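Local coordinates for BB_2cx5_001 (Thermus thermophilus, PDB 3RI0), which serves as a computationally designed epitope scaffold for HIV immunogen design, built on a Thermus thermophilus protein of the aminoacyl-tRNA editing-domain family, at residues A[24-29]-A[133-138]; A[46-51]-A[123-128]; A[54-59]-A[79-84]; A[60-65]-A[112-117]. The protein carries 6 engineered substitutions. All coordinates share one frame; numbering follows the deposited sequence.

Interaction 1 (A[24-29]-A[133-138])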
loop_
_atom_site.group_PDB
_atom_site.type_symbol
_atom_site.label_atom_id
_atom_site.label_comp_id
_atom_site.label_asym_id
_atom_site.label_seq_id
_atom_site.Cartn_x
_atom_site.Cartn_y
_atom_site.Cartn_z
ATOM N N VAL A 24 -3.850 -8.449 10.604
ATOM C CA VAL A 24 -5.160 -8.966 10.968
ATOM C C VAL A 24 -5.866 -9.618 9.781
ATOM O O VAL A 24 -5.772 -9.141 8.647
ATOM C CB VAL A 24 -6.009 -7.805 11.549
ATOM C CG1 VAL A 24 -7.475 -8.078 11.386
ATOM C CG2 VAL A 24 -5.647 -7.597 13.014
ATOM N N GLU A 25 -6.576 -10.711 10.040
ATOM C CA GLU A 25 -7.254 -11.433 8.971
ATOM C C GLU A 25 -8.766 -11.301 9.053
ATOM O O GLU A 25 -9.381 -11.638 10.059
ATOM C CB GLU A 25 -6.858 -12.908 9.015
ATOM C CG GLU A 25 -7.040 -13.636 7.702
ATOM C CD GLU A 25 -5.806 -14.426 7.312
ATOM O OE1 GLU A 25 -5.497 -15.417 8.006
ATOM O OE2 GLU A 25 -5.138 -14.051 6.321
ATOM N N LEU A 26 -9.357 -10.805 7.976
ATOM C CA LEU A 26 -10.791 -10.605 7.896
ATOM C C LEU A 26 -11.499 -11.788 7.235
ATOM O O LEU A 26 -10.883 -12.600 6.539
ATOM C CB LEU A 26 -11.087 -9.320 7.126
ATOM C CG LEU A 26 -10.309 -8.077 7.573
ATOM C CD1 LEU A 26 -10.837 -6.870 6.821
ATOM C CD2 LEU A 26 -10.437 -7.871 9.078
ATOM N N PRO A 27 -12.819 -11.893 7.443
ATOM C CA PRO A 27 -13.635 -12.977 6.886
ATOM C C PRO A 27 -13.503 -13.159 5.382
ATOM O O PRO A 27 -13.438 -12.186 4.646
ATOM C CB PRO A 27 -15.062 -12.568 7.258
ATOM C CG PRO A 27 -14.886 -11.711 8.461
ATOM C CD PRO A 27 -13.672 -10.903 8.117
ATOM N N ALA A 28 -13.442 -14.406 4.935
ATOM C CA ALA A 28 -13.405 -14.659 3.508
ATOM C C ALA A 28 -14.797 -14.135 3.177
ATOM O O ALA A 28 -15.780 -14.598 3.754
ATOM C CB ALA A 28 -13.309 -16.158 3.238
ATOM N N SER A 29 -14.870 -13.148 2.288
ATOM C CA SER A 29 -16.126 -12.484 1.895
ATOM C C SER A 29 -15.695 -11.029 1.853
ATOM O O SER A 29 -16.500 -10.102 1.766
ATOM C CB SER A 29 -17.197 -12.604 2.986
ATOM O OG SER A 29 -17.474 -11.329 3.556
ATOM N N ARG A 133 -8.125 -9.751 2.108
ATOM C CA ARG A 133 -8.670 -9.928 3.448
ATOM C C ARG A 133 -7.686 -9.848 4.616
ATOM O O ARG A 133 -7.906 -10.472 5.655
ATOM C CB ARG A 133 -9.452 -11.249 3.514
ATOM C CG ARG A 133 -9.176 -12.204 2.342
ATOM C CD ARG A 133 -10.426 -12.997 1.968
ATOM N NE ARG A 133 -10.835 -12.781 0.577
ATOM C CZ ARG A 133 -10.347 -13.446 -0.470
ATOM N NH1 ARG A 133 -9.420 -14.385 -0.296
ATOM N NH2 ARG A 133 -10.793 -13.181 -1.693
ATOM N N ALA A 134 -6.614 -9.079 4.451
ATOM C CA ALA A 134 -5.633 -8.914 5.519
ATOM C C ALA A 134 -5.221 -7.452 5.580
ATOM O O ALA A 134 -4.996 -6.812 4.553
ATOM C CB ALA A 134 -4.415 -9.806 5.274
ATOM N N LEU A 135 -5.144 -6.923 6.793
ATOM C CA LEU A 135 -4.786 -5.530 7.014
ATOM C C LEU A 135 -3.982 -5.431 8.293
ATOM O O LEU A 135 -4.003 -6.350 9.119
ATOM C CB LEU A 135 -6.052 -4.671 7.193
ATOM C CG LEU A 135 -7.094 -4.488 6.081
ATOM C CD1 LEU A 135 -8.412 -4.011 6.703
ATOM C CD2 LEU A 135 -6.598 -3.472 5.052
ATOM N N PHE A 136 -3.281 -4.315 8.450
ATOM C CA PHE A 136 -2.530 -4.049 9.658
ATOM C C PHE A 136 -2.615 -2.547 9.781
ATOM O O PHE A 136 -2.541 -1.829 8.775
ATOM C CB PHE A 136 -1.074 -4.558 9.560
ATOM C CG PHE A 136 -0.171 -3.766 8.639
ATOM C CD1 PHE A 136 0.468 -2.618 9.093
ATOM C CD2 PHE A 136 0.114 -4.228 7.354
ATOM C CE1 PHE A 136 1.390 -1.932 8.278
ATOM C CE2 PHE A 136 1.037 -3.555 6.523
ATOM C CZ PHE A 136 1.675 -2.411 6.986
ATOM N N ARG A 137 -2.819 -2.053 10.994
ATOM C CA ARG A 137 -2.928 -0.617 11.154
ATOM C C ARG A 137 -1.621 0.001 11.590
ATOM O O ARG A 137 -0.752 -0.672 12.159
ATOM C CB ARG A 137 -4.012 -0.262 12.162
ATOM C CG ARG A 137 -3.661 -0.556 13.592
ATOM C CD ARG A 137 -4.643 0.112 14.543
ATOM N NE ARG A 137 -4.307 1.498 14.863
ATOM C CZ ARG A 137 -3.162 1.881 15.425
ATOM N NH1 ARG A 137 -2.232 0.979 15.723
ATOM N NH2 ARG A 137 -2.947 3.161 15.706
ATOM N N ALA A 138 -1.489 1.292 11.324
ATOM C CA ALA A 138 -0.300 2.029 11.696
ATOM C C ALA A 138 -0.654 3.491 11.583
ATOM O O ALA A 138 -1.617 3.839 10.903
ATOM C CB ALA A 138 0.847 1.693 10.747
#

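Interaction 2 (A[46-51]-A[123-128])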
loop_
_atom_site.group_PDB
_atom_site.type_symbol
_atom_site.label_atom_id
_atom_site.label_comp_id
_atom_site.label_asym_id
_atom_site.label_seq_id
_atom_site.Cartn_x
_atom_site.Cartn_y
_atom_site.Cartn_z
ATOM N N GLN A 46 -9.243 5.737 4.974
ATOM C CA GLN A 46 -8.153 5.284 5.822
ATOM C C GLN A 46 -7.440 4.067 5.252
ATOM O O GLN A 46 -6.346 3.727 5.689
ATOM C CB GLN A 46 -8.662 4.968 7.236
ATOM C CG GLN A 46 -8.997 6.210 8.055
ATOM C CD GLN A 46 -9.614 5.865 9.405
ATOM O OE1 GLN A 46 -10.762 5.405 9.477
ATOM N NE2 GLN A 46 -8.854 6.073 10.481
ATOM N N ILE A 47 -8.057 3.404 4.281
ATOM C CA ILE A 47 -7.431 2.246 3.664
ATOM C C ILE A 47 -6.322 2.722 2.731
ATOM O O ILE A 47 -6.509 3.666 1.960
ATOM C CB ILE A 47 -8.436 1.412 2.842
ATOM C CG1 ILE A 47 -9.563 0.897 3.746
ATOM C CG2 ILE A 47 -7.706 0.237 2.165
ATOM C CD1 ILE A 47 -9.110 -0.024 4.843
ATOM N N VAL A 48 -5.175 2.060 2.807
ATOM C CA VAL A 48 -4.038 2.409 1.983
ATOM C C VAL A 48 -3.871 1.429 0.832
ATOM O O VAL A 48 -3.692 0.231 1.051
ATOM C CB VAL A 48 -2.734 2.384 2.802
ATOM C CG1 VAL A 48 -1.584 2.940 1.959
ATOM C CG2 VAL A 48 -2.910 3.184 4.101
ATOM N N LYS A 49 -3.929 1.944 -0.391
ATOM C CA LYS A 49 -3.737 1.125 -1.594
ATOM C C LYS A 49 -2.278 1.279 -2.034
ATOM O O LYS A 49 -1.796 2.398 -2.224
ATOM C CB LYS A 49 -4.657 1.605 -2.717
ATOM C CG LYS A 49 -6.147 1.434 -2.414
ATOM C CD LYS A 49 -7.024 1.994 -3.527
ATOM C CE LYS A 49 -6.702 3.467 -3.805
ATOM N NZ LYS A 49 -7.614 4.046 -4.830
ATOM N N SER A 50 -1.571 0.164 -2.179
ATOM C CA SER A 50 -0.169 0.194 -2.593
ATOM C C SER A 50 -0.078 -0.090 -4.087
ATOM O O SER A 50 0.027 -1.255 -4.508
ATOM C CB SER A 50 0.633 -0.848 -1.806
ATOM O OG SER A 50 0.581 -0.586 -0.414
ATOM N N LEU A 51 -0.116 0.983 -4.876
ATOM C CA LEU A 51 -0.079 0.898 -6.334
ATOM C C LEU A 51 1.327 0.972 -6.944
ATOM O O LEU A 51 2.057 1.942 -6.742
ATOM C CB LEU A 51 -0.966 2.004 -6.925
ATOM C CG LEU A 51 -2.387 2.107 -6.357
ATOM C CD1 LEU A 51 -3.120 3.292 -6.948
ATOM C CD2 LEU A 51 -3.141 0.822 -6.652
ATOM N N PRO A 123 -5.560 9.658 12.339
ATOM C CA PRO A 123 -4.751 9.260 13.494
ATOM C C PRO A 123 -4.105 7.901 13.227
ATOM O O PRO A 123 -3.111 7.527 13.847
ATOM C CB PRO A 123 -5.769 9.230 14.635
ATOM C CG PRO A 123 -7.046 8.896 13.941
ATOM C CD PRO A 123 -6.981 9.764 12.714
ATOM N N GLU A 124 -4.689 7.155 12.296
ATOM C CA GLU A 124 -4.153 5.856 11.913
ATOM C C GLU A 124 -4.804 5.394 10.618
ATOM O O GLU A 124 -5.916 5.807 10.301
ATOM C CB GLU A 124 -4.382 4.808 13.004
ATOM C CG GLU A 124 -5.618 3.971 12.783
ATOM C CD GLU A 124 -6.714 4.290 13.752
ATOM O OE1 GLU A 124 -6.561 3.947 14.947
ATOM O OE2 GLU A 124 -7.723 4.889 13.327
ATOM N N VAL A 125 -4.103 4.537 9.878
ATOM C CA VAL A 125 -4.598 4.016 8.606
ATOM C C VAL A 125 -4.405 2.498 8.565
ATOM O O VAL A 125 -3.654 1.938 9.373
ATOM C CB VAL A 125 -3.846 4.661 7.404
ATOM C CG1 VAL A 125 -4.233 6.127 7.257
ATOM C CG2 VAL A 125 -2.353 4.555 7.609
ATOM N N TRP A 126 -5.090 1.843 7.631
ATOM C CA TRP A 126 -4.996 0.393 7.471
ATOM C C TRP A 126 -4.460 0.020 6.089
ATOM O O TRP A 126 -5.057 0.372 5.060
ATOM C CB TRP A 126 -6.364 -0.253 7.685
ATOM C CG TRP A 126 -6.918 -0.053 9.065
ATOM C CD1 TRP A 126 -7.571 1.051 9.545
ATOM C CD2 TRP A 126 -6.831 -0.970 10.157
ATOM N NE1 TRP A 126 -7.895 0.874 10.867
ATOM C CE2 TRP A 126 -7.452 -0.359 11.271
ATOM C CE3 TRP A 126 -6.282 -2.251 10.308
ATOM C CZ2 TRP A 126 -7.546 -0.991 12.519
ATOM C CZ3 TRP A 126 -6.374 -2.880 11.543
ATOM C CH2 TRP A 126 -7.002 -2.245 12.636
ATOM N N ALA A 127 -3.345 -0.705 6.074
ATOM C CA ALA A 127 -2.708 -1.136 4.836
ATOM C C ALA A 127 -2.970 -2.610 4.591
ATOM O O ALA A 127 -3.290 -3.354 5.517
ATOM C CB ALA A 127 -1.201 -0.888 4.907
ATOM N N ALA A 128 -2.808 -3.033 3.344
ATOM C CA ALA A 128 -3.046 -4.421 2.962
ATOM C C ALA A 128 -2.017 -5.399 3.558
ATOM O O ALA A 128 -0.834 -5.086 3.672
ATOM C CB ALA A 128 -3.064 -4.535 1.446
HETATM O O HOH W 1 -1.538 -1.682 0.999
#

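Interaction 3 (A[54-59]-A[79-84]). Engineered in segment 54-59: Gly54 (natural residue Val), Ser56 (natural residue Glu).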
loop_
_atom_site.group_PDB
_atom_site.type_symbol
_atom_site.label_atom_id
_atom_site.label_comp_id
_atom_site.label_asym_id
_atom_site.label_seq_id
_atom_site.Cartn_x
_atom_site.Cartn_y
_atom_site.Cartn_z
ATOM N N GLY A 54 5.389 1.186 -13.624
ATOM C CA GLY A 54 6.701 1.081 -14.231
ATOM C C GLY A 54 7.078 2.260 -15.102
ATOM O O GLY A 54 6.215 2.946 -15.652
ATOM N N GLY A 55 8.379 2.494 -15.228
ATOM C CA GLY A 55 8.878 3.586 -16.048
ATOM C C GLY A 55 10.185 3.158 -16.682
ATOM O O GLY A 55 10.765 2.147 -16.275
ATOM N N SER A 56 10.662 3.905 -17.671
ATOM C CA SER A 56 11.917 3.533 -18.310
ATOM C C SER A 56 13.043 3.570 -17.281
ATOM O O SER A 56 14.015 2.820 -17.383
ATOM C CB SER A 56 12.233 4.459 -19.499
ATOM O OG SER A 56 12.457 5.787 -19.084
ATOM N N LYS A 57 12.907 4.438 -16.283
ATOM C CA LYS A 57 13.921 4.521 -15.237
ATOM C C LYS A 57 13.855 3.206 -14.456
ATOM O O LYS A 57 14.735 2.354 -14.580
ATOM C CB LYS A 57 13.639 5.705 -14.303
ATOM C CG LYS A 57 13.444 7.024 -15.040
ATOM C CD LYS A 57 13.666 8.225 -14.132
ATOM C CE LYS A 57 13.482 9.516 -14.909
ATOM N NZ LYS A 57 13.945 10.706 -14.147
ATOM N N GLY A 58 12.784 3.051 -13.677
ATOM C CA GLY A 58 12.565 1.849 -12.894
ATOM C C GLY A 58 11.113 1.800 -12.429
ATOM O O GLY A 58 10.255 2.431 -13.035
ATOM N N ALA A 59 10.828 1.050 -11.369
ATOM C CA ALA A 59 9.464 0.959 -10.847
ATOM C C ALA A 59 9.270 1.838 -9.600
ATOM O O ALA A 59 10.214 2.053 -8.841
ATOM C CB ALA A 59 9.141 -0.475 -10.518
ATOM N N VAL A 79 7.632 11.893 -10.842
ATOM C CA VAL A 79 8.594 10.837 -11.097
ATOM C C VAL A 79 9.580 11.302 -12.185
ATOM O O VAL A 79 10.772 10.969 -12.154
ATOM C CB VAL A 79 7.827 9.542 -11.507
ATOM C CG1 VAL A 79 8.132 9.149 -12.933
ATOM C CG2 VAL A 79 8.150 8.436 -10.544
ATOM N N GLY A 80 9.075 12.086 -13.134
ATOM C CA GLY A 80 9.918 12.601 -14.202
ATOM C C GLY A 80 9.986 11.735 -15.450
ATOM O O GLY A 80 10.891 11.910 -16.265
ATOM N N THR A 81 9.053 10.797 -15.594
ATOM C CA THR A 81 9.028 9.919 -16.759
ATOM C C THR A 81 7.620 9.375 -16.916
ATOM O O THR A 81 6.841 9.406 -15.969
ATOM C CB THR A 81 10.004 8.734 -16.598
ATOM O OG1 THR A 81 10.299 8.182 -17.886
ATOM C CG2 THR A 81 9.389 7.647 -15.714
ATOM N N ASP A 82 7.289 8.880 -18.103
ATOM C CA ASP A 82 5.959 8.344 -18.309
ATOM C C ASP A 82 5.838 7.082 -17.481
ATOM O O ASP A 82 6.810 6.355 -17.297
ATOM C CB ASP A 82 5.699 8.027 -19.782
ATOM C CG ASP A 82 4.306 8.443 -20.219
ATOM O OD1 ASP A 82 3.382 8.410 -19.379
ATOM O OD2 ASP A 82 4.128 8.795 -21.407
ATOM N N LEU A 83 4.647 6.829 -16.960
ATOM C CA LEU A 83 4.423 5.651 -16.152
ATOM C C LEU A 83 3.349 4.792 -16.760
ATOM O O LEU A 83 2.310 5.288 -17.197
ATOM C CB LEU A 83 3.966 6.045 -14.754
ATOM C CG LEU A 83 4.925 6.929 -13.977
ATOM C CD1 LEU A 83 4.297 7.310 -12.663
ATOM C CD2 LEU A 83 6.241 6.196 -13.767
ATOM N N LEU A 84 3.596 3.495 -16.812
ATOM C CA LEU A 84 2.554 2.646 -17.305
ATOM C C LEU A 84 2.241 1.487 -16.405
ATOM O O LEU A 84 3.039 1.052 -15.567
ATOM C CB LEU A 84 2.828 2.165 -18.729
ATOM C CG LEU A 84 1.842 2.897 -19.660
ATOM C CD1 LEU A 84 2.037 2.455 -21.103
ATOM C CD2 LEU A 84 0.401 2.634 -19.190
HETATM O O HOH W 2 8.926 6.261 -18.630
#

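Interaction 4 (A[60-65]-A[112-117])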
loop_
_atom_site.group_PDB
_atom_site.type_symbol
_atom_site.label_atom_id
_atom_site.label_comp_id
_atom_site.label_asym_id
_atom_site.label_seq_id
_atom_site.Cartn_x
_atom_site.Cartn_y
_atom_site.Cartn_z
ATOM N N TYR A 60 8.058 2.348 -9.397
ATOM C CA TYR A 60 7.784 3.185 -8.224
ATOM C C TYR A 60 6.538 2.729 -7.466
ATOM O O TYR A 60 5.667 2.047 -8.025
ATOM C CB TYR A 60 7.613 4.650 -8.618
ATOM C CG TYR A 60 8.612 5.133 -9.630
ATOM C CD1 TYR A 60 8.458 4.829 -10.983
ATOM C CD2 TYR A 60 9.722 5.887 -9.246
ATOM C CE1 TYR A 60 9.377 5.259 -11.928
ATOM C CE2 TYR A 60 10.654 6.322 -10.189
ATOM C CZ TYR A 60 10.468 6.003 -11.529
ATOM O OH TYR A 60 11.377 6.432 -12.467
ATOM N N LEU A 61 6.443 3.149 -6.205
ATOM C CA LEU A 61 5.326 2.770 -5.355
ATOM C C LEU A 61 4.488 3.984 -4.950
ATOM O O LEU A 61 5.024 5.010 -4.522
ATOM C CB LEU A 61 5.855 2.075 -4.095
ATOM C CG LEU A 61 5.031 1.004 -3.370
ATOM C CD1 LEU A 61 5.073 1.301 -1.893
ATOM C CD2 LEU A 61 3.594 0.945 -3.863
ATOM N N PHE A 62 3.170 3.864 -5.076
ATOM C CA PHE A 62 2.280 4.952 -4.694
ATOM C C PHE A 62 1.235 4.484 -3.690
ATOM O O PHE A 62 0.460 3.576 -3.956
ATOM C CB PHE A 62 1.602 5.546 -5.926
ATOM C CG PHE A 62 2.563 6.188 -6.887
ATOM C CD1 PHE A 62 3.157 5.438 -7.899
ATOM C CD2 PHE A 62 2.882 7.540 -6.778
ATOM C CE1 PHE A 62 4.065 6.024 -8.797
ATOM C CE2 PHE A 62 3.792 8.143 -7.668
ATOM C CZ PHE A 62 4.377 7.379 -8.681
ATOM N N LEU A 63 1.233 5.119 -2.525
ATOM C CA LEU A 63 0.302 4.780 -1.454
ATOM C C LEU A 63 -0.841 5.800 -1.525
ATOM O O LEU A 63 -0.654 6.985 -1.223
ATOM C CB LEU A 63 1.038 4.853 -0.120
ATOM C CG LEU A 63 2.360 4.085 -0.197
ATOM C CD1 LEU A 63 3.184 4.333 1.048
ATOM C CD2 LEU A 63 2.080 2.599 -0.373
ATOM N N VAL A 64 -2.019 5.328 -1.926
ATOM C CA VAL A 64 -3.175 6.197 -2.110
ATOM C C VAL A 64 -4.312 5.943 -1.143
ATOM O O VAL A 64 -4.607 4.801 -0.790
ATOM C CB VAL A 64 -3.737 6.037 -3.551
ATOM C CG1 VAL A 64 -4.996 6.877 -3.728
ATOM C CG2 VAL A 64 -2.676 6.435 -4.561
ATOM N N SER A 65 -4.959 7.018 -0.714
ATOM C CA SER A 65 -6.093 6.898 0.183
ATOM C C SER A 65 -7.142 6.039 -0.518
ATOM O O SER A 65 -7.272 6.077 -1.739
ATOM C CB SER A 65 -6.676 8.276 0.490
ATOM O OG SER A 65 -7.881 8.157 1.227
ATOM N N PRO A 112 11.091 3.149 -4.756
ATOM C CA PRO A 112 11.012 4.542 -4.300
ATOM C C PRO A 112 9.512 4.722 -4.038
ATOM O O PRO A 112 8.708 4.193 -4.806
ATOM C CB PRO A 112 11.463 5.338 -5.517
ATOM C CG PRO A 112 12.368 4.371 -6.260
ATOM C CD PRO A 112 11.650 3.051 -6.114
ATOM N N ALA A 113 9.121 5.441 -2.982
ATOM C CA ALA A 113 7.695 5.581 -2.714
ATOM C C ALA A 113 7.154 6.986 -2.484
ATOM O O ALA A 113 7.888 7.909 -2.123
ATOM C CB ALA A 113 7.309 4.695 -1.544
ATOM N N TYR A 114 5.845 7.122 -2.695
ATOM C CA TYR A 114 5.141 8.384 -2.504
ATOM C C TYR A 114 3.863 8.150 -1.711
ATOM O O TYR A 114 3.214 7.112 -1.850
ATOM C CB TYR A 114 4.847 9.021 -3.854
ATOM C CG TYR A 114 6.115 9.253 -4.636
ATOM C CD1 TYR A 114 6.716 8.215 -5.350
ATOM C CD2 TYR A 114 6.755 10.487 -4.605
ATOM C CE1 TYR A 114 7.925 8.403 -6.019
ATOM C CE2 TYR A 114 7.961 10.684 -5.263
ATOM C CZ TYR A 114 8.544 9.643 -5.966
ATOM O OH TYR A 114 9.733 9.850 -6.621
ATOM N N LEU A 115 3.500 9.120 -0.877
ATOM C CA LEU A 115 2.324 8.998 -0.023
ATOM C C LEU A 115 1.288 10.103 -0.191
ATOM O O LEU A 115 1.560 11.277 0.063
ATOM C CB LEU A 115 2.768 8.946 1.445
ATOM C CG LEU A 115 1.698 8.828 2.540
ATOM C CD1 LEU A 115 1.607 7.401 3.008
ATOM C CD2 LEU A 115 2.063 9.703 3.721
ATOM N N ASP A 116 0.093 9.692 -0.605
ATOM C CA ASP A 116 -1.064 10.569 -0.799
ATOM C C ASP A 116 -1.201 11.412 0.460
ATOM O O ASP A 116 -1.510 10.870 1.523
ATOM C CB ASP A 116 -2.317 9.696 -0.967
ATOM C CG ASP A 116 -3.605 10.498 -1.144
ATOM O OD1 ASP A 116 -3.667 11.684 -0.739
ATOM O OD2 ASP A 116 -4.572 9.912 -1.686
ATOM N N GLU A 117 -0.994 12.723 0.342
ATOM C CA GLU A 117 -1.085 13.609 1.512
ATOM C C GLU A 117 -2.360 13.459 2.334
ATOM O O GLU A 117 -2.359 13.739 3.533
ATOM C CB GLU A 117 -0.898 15.080 1.103
ATOM C CG GLU A 117 -1.680 15.549 -0.130
ATOM C CD GLU A 117 -1.460 17.043 -0.410
ATOM O OE1 GLU A 117 -0.294 17.504 -0.402
ATOM O OE2 GLU A 117 -2.458 17.756 -0.636
#

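Interaction 1 (A[24-29]-A[133-138])
Val24 and Leu135 form an antiparallel hydrogen-bonded pair: Val24 N donates to Leu135 O at 2.6 Å, and Leu135 N returns a bond to Val24 O at 3.0 Å. One step on, Glu25 faces Ala134 as a non-hydrogen-bonded pair, where Ala134 CA comes within 3.1 Å of Val24 O in a CA-H...O contact. The ladder closes with Leu26 N on Arg133 O at 2.8 Å, although Leu26 has already left the strand.

The apolar part of the contact is leucine on leucine. Leu26 CD1 meets Leu135 CD1 at 3.8 Å, the two side chains crossing at a slant. Arg133 works differently, through the aliphatic part of its chain. Bent at chi2 and chi3, it runs beside the turn after the strand, and its CD rests against Ala28 CA at 3.7 Å. Its NE bonds to Thr30 O just beyond, so the arginine ties this turn to the start of strand 134-138. Glu25 leaves the sheet by the face that carries Ala134, and its OE1 is held by Ser3 N.

The pairing puts the short strand 23-25 alongside strand 134-138, which bonds in turn to strand 125-128. Helix 33-39 covers the face carrying Leu135, with Ala36 against Leu135 and Ala39 against Leu26, while Ala6 of helix 4-15 touches Glu25 on the other face.

Interaction 2 (A[46-51]-A[123-128])
Gln46 reaches over to Glu124 at the point where two parallel strands, 47-54 and 125-128, come together inside the mixed sheet of the editing-domain fold. From CB, 4.2 Å from Glu124 O, the glutamine side chain runs past that same carbonyl: CG and CD approach it in turn, and NE2 donates to Glu124 O at 3.0 Å. The bond is bent, 140° at the hydrogen, with the oxygen tilted from the amide plane. The same nitrogen makes a second, weak bond to Glu124 OE2, the carboxylate plane being turned 48° from the amide. With chi2 at 175° the chain is stretched from CA to CD, which carries the amide out to Glu124. Its OE1 takes a bond from Glu43 N, and both ends of the amide are therefore engaged.

Behind this side-chain bridge the backbones pair. Trp126 N donates to Gln46 O, and Trp126 O receives Val48 N at 2.8 Å, so Trp126 is gripped through both its polar backbone atoms. On the face bearing Trp126, Ile47 CD1 touches the CB of the tryptophan, whose side chain also packs on Leu135 and Arg137 of the next strand. On the other face, Val48 CG2 leans on Val125 CB at 3.7 Å, and Leu63 of strand 59-65 meets Val48 as well.

Farther along, the strands splay and a water fills in: it donates to Val48 O at 2.9 Å, accepts from Ala128 N at 3.0 Å and lies 2.8 Å from Ser50 OG.

Interaction 3 (A[54-59]-A[79-84])
Gly54 and Leu84 make an antiparallel hydrogen-bonded pair: Gly54 N donates to Leu84 O at 3.1 Å and Leu84 N to Gly54 O at 2.9 Å. This little bridge fixes the base of the beta hairpin turn joining strands 47-54 and 59-65 to the segment that follows helix 72-79. Gly54 is an engineered residue. Leu83 CA adds a CA-H...O contact to Gly54 O.

At Gly55 the backbones run close, and Thr81 CG2 lies 4.1 Å from Gly55 CA. The methyl sits between the backbone N and the carbonyl carbon of Thr81, leaving OG1 anti to the N (chi1 -160°). Lys57, extended beyond CG, slides past Thr81 in the opposite direction, its CE coming within 3.9 Å of Thr81 CB. Gly80, with positive phi, is where the chain leaves helix 72-79. Behind the contact, Val79, Thr81 and Leu83 all pack on Tyr60 of strand 59-65.

The polar contacts are looser. OG of the engineered Ser56 makes a weak bond to Thr81 OG1 at 3.4 Å, and a water accepts from Ser56 N at 3.1 Å while donating to Asp82 O.

Interaction 4 (A[60-65]-A[112-117])
Two parallel strands of the mixed sheet, 59-65 and 113-116, are zipped together here. Leu61 N donates to Pro112 O, Tyr114 N to Leu61 O, Leu63 N to Tyr114 O and Asp116 N to Leu63 O, all four at 2.9 Å. Leu61, Leu63 and Tyr114 thus each use both N-H and C=O on the partner strand, the regular parallel ladder.

Phe62 and Tyr114 lie side by side on one face, pointing the same way. Their planes are only 19° apart, but the rings are slid so far, with centroids 5.3 Å from each other, that they barely overlap; the touching is done by Phe62 CE2 on Tyr114 CD1 at 3.7 Å. Tyr60 CD2 comes up near the plane of the Tyr114 ring, at its edge, and also meets Pro112 CB. Helix 72-79 packs against this aromatic face, Ala75 on Phe62 and Leu78 on Tyr114.

The opposite face is aliphatic. Leu61 CB rests on Ala113 CB at 3.9 Å, and Leu63 CD1 meets Leu115 CD1 at 4.0 Å, with helix 140-147 packing on Leu63 and Leu115.

Asp116 finishes the ladder with its side chain. With CG anti to its backbone N (chi1 179°), OD2 reaches Ser65 N at 3.1 Å, the donor arriving from above the carboxylate plane. Asn68 ND2 also bonds OD2, and Asp118 N holds OD1, so the buried carboxylate is satisfied by three N-H donors and probably stays ionised. A parallel strand pair with helices packed on its two faces is typical of an alpha/beta sheet core.

In the fold
Interactions 1, 2 and 4 follow one another across the mixed sheet. Strand 23-25 pairs with 134-138, which neighbours 125-128; that strand lies beside 47-54, then come 59-65 and 113-116. The centres of interactions 1 and 2 are about 11 Å apart, those of 2 and 4 about 10 Å, and backbone bonds join each pair. Interaction 3 sits at the surface, its centre about 14 Å from that of interaction 4 and about 31 Å from that of interaction 1, on the opposite side of the chain's centre from interaction 1. It touches interaction 4 through the start of strand 59-65. Along the chain, 24-29 and 133-138 enclose all the rest, so strands far apart in sequence are brought side by side in one sheet.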